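Local coordinates for protein THB11 (Chlamydomonas reinhardtii, PDB 6TD7) that binds heme b as a truncated hemoglobin domain of a longer algal protein and probably binds oxygen, with cyanide held beside the heme in this structure, at residues Glu104-Leu109 and Val114-Val119. Numbering follows the deposited sequence.
Sequences EAMTEL and VLRGEV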
# COMPACT_ATOMS: atom_id res chain seq x y z
N GLU A 104 4.65 -9.75 -1.66
CA GLU A 104 4.87 -11.01 -0.94
C GLU A 104 3.57 -11.51 -0.32
O GLU A 104 3.29 -12.72 -0.34
CB GLU A 104 5.92 -10.82 0.16
CG GLU A 104 7.34 -10.65 -0.35
CD GLU A 104 8.36 -10.57 0.77
OE1 GLU A 104 9.57 -10.51 0.46
OE2 GLU A 104 7.97 -10.58 1.96
N ALA A 105 2.78 -10.60 0.26
CA ALA A 105 1.51 -10.99 0.85
C ALA A 105 0.58 -11.62 -0.18
O ALA A 105 -0.06 -12.64 0.09
CB ALA A 105 0.84 -9.78 1.50
N MET A 106 0.50 -11.02 -1.37
CA MET A 106 -0.32 -11.62 -2.42
C MET A 106 0.22 -12.98 -2.85
O MET A 106 -0.54 -13.92 -3.06
CB MET A 106 -0.41 -10.68 -3.63
CG MET A 106 -1.36 -9.51 -3.45
SD MET A 106 -1.58 -8.56 -4.96
CE MET A 106 0.08 -7.94 -5.18
N THR A 107 1.55 -13.09 -2.97
CA THR A 107 2.14 -14.38 -3.34
C THR A 107 1.82 -15.45 -2.31
O THR A 107 1.42 -16.57 -2.65
CB THR A 107 3.66 -14.23 -3.49
OG1 THR A 107 3.97 -13.25 -4.49
CG2 THR A 107 4.29 -15.57 -3.87
N GLU A 108 2.00 -15.12 -1.03
CA GLU A 108 1.84 -16.10 0.03
C GLU A 108 0.40 -16.56 0.20
O GLU A 108 0.17 -17.62 0.79
CB GLU A 108 2.37 -15.52 1.34
CG GLU A 108 3.88 -15.49 1.38
CD GLU A 108 4.45 -14.54 2.41
OE1 GLU A 108 3.86 -14.40 3.51
OE2 GLU A 108 5.48 -13.91 2.11
N LEU A 109 -0.57 -15.80 -0.30
CA LEU A 109 -1.97 -16.20 -0.24
C LEU A 109 -2.45 -16.86 -1.54
O LEU A 109 -3.63 -17.21 -1.64
CB LEU A 109 -2.85 -14.99 0.10
CG LEU A 109 -2.73 -14.64 1.59
CD1 LEU A 109 -3.04 -13.18 1.87
CD2 LEU A 109 -3.64 -15.55 2.41
N VAL A 114 0.42 -12.91 -12.73
CA VAL A 114 -0.22 -12.00 -13.68
C VAL A 114 -1.14 -11.04 -12.95
O VAL A 114 -1.21 -9.84 -13.27
CB VAL A 114 -0.96 -12.79 -14.78
CG1 VAL A 114 -2.15 -13.54 -14.21
CG2 VAL A 114 -1.39 -11.86 -15.91
N LEU A 115 -1.85 -11.54 -11.94
CA LEU A 115 -2.68 -10.71 -11.07
C LEU A 115 -1.82 -9.77 -10.23
O LEU A 115 -2.15 -8.58 -10.08
CB LEU A 115 -3.51 -11.63 -10.18
CG LEU A 115 -4.61 -11.13 -9.25
CD1 LEU A 115 -4.12 -10.08 -8.26
CD2 LEU A 115 -5.77 -10.62 -10.08
N ARG A 116 -0.74 -10.28 -9.64
CA ARG A 116 0.11 -9.43 -8.82
C ARG A 116 0.69 -8.28 -9.64
O ARG A 116 0.74 -7.14 -9.17
CB ARG A 116 1.23 -10.25 -8.20
CG ARG A 116 0.75 -11.48 -7.46
CD ARG A 116 1.81 -12.01 -6.52
NE ARG A 116 3.04 -12.40 -7.20
CZ ARG A 116 3.37 -13.65 -7.51
NH1 ARG A 116 2.57 -14.66 -7.22
NH2 ARG A 116 4.52 -13.90 -8.12
N GLY A 117 1.13 -8.57 -10.86
CA GLY A 117 1.68 -7.51 -11.70
C GLY A 117 0.65 -6.44 -12.01
O GLY A 117 0.96 -5.25 -12.00
N GLU A 118 -0.59 -6.85 -12.28
CA GLU A 118 -1.66 -5.90 -12.52
C GLU A 118 -1.88 -4.99 -11.33
O GLU A 118 -1.96 -3.76 -11.47
CB GLU A 118 -2.94 -6.67 -12.86
CG GLU A 118 -4.17 -5.82 -13.11
CD GLU A 118 -5.40 -6.68 -13.34
OE1 GLU A 118 -5.23 -7.89 -13.59
OE2 GLU A 118 -6.53 -6.16 -13.26
N VAL A 119 -1.97 -5.56 -10.13
CA VAL A 119 -2.15 -4.78 -8.91
C VAL A 119 -0.95 -3.87 -8.67
O VAL A 119 -1.10 -2.68 -8.36
CB VAL A 119 -2.40 -5.71 -7.71
CG1 VAL A 119 -2.40 -4.93 -6.39
CG2 VAL A 119 -3.71 -6.45 -7.89
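The hydroxyl OG1 of Thr107 meets Arg116 from above, sitting over one face of the guanidinium toward its rim, 3.0 Å from NE of Arg116. An N-H lying in that plane cannot aim at it, so this is close packing without a hydrogen bond; OG1 is instead hydrogen-bonded to the carbonyl O of Glu103, one turn back in its own helix. The Thr107 torsion (chi1 -59°) turns OG1 back toward that carbonyl and leaves CG2 3.9 Å from NH1 of Arg116. Threonine suits this exposed border because it is short, can spend its hydroxyl on its own helix and still offers a methyl to the arginine. The Arg116 chain bends about its CG-CD bond (chi3 -60°), and NH1 hydrogen-bonds the carbonyl O of Ala111 in the connection between the helices. Beneath, the methylenes of Arg116 run alongside Met106, pointing the other way, with CD 3.9 Å from Met106 CB. Met106, long and flexible, reaches into the buried side, where its SD lies 4.0 Å from Val119 CG1. The branched Val119 fills in against the thioether, Leu115 CD1 only grazes SD, and both also touch Leu14 of helix 14-17. With an alanine here instead of Arg116, the Ala111 carbonyl would probably lose this donor, and Met106 CB and the Thr107 hydroxyl their cover. Segments 104-108 and 114-119, 156° apart in direction, belong to the G helix and the first part of the H helix of the globin fold; their contact grades from apolar packing inside to a charged group at the border, which ties the connecting turn to the second helix.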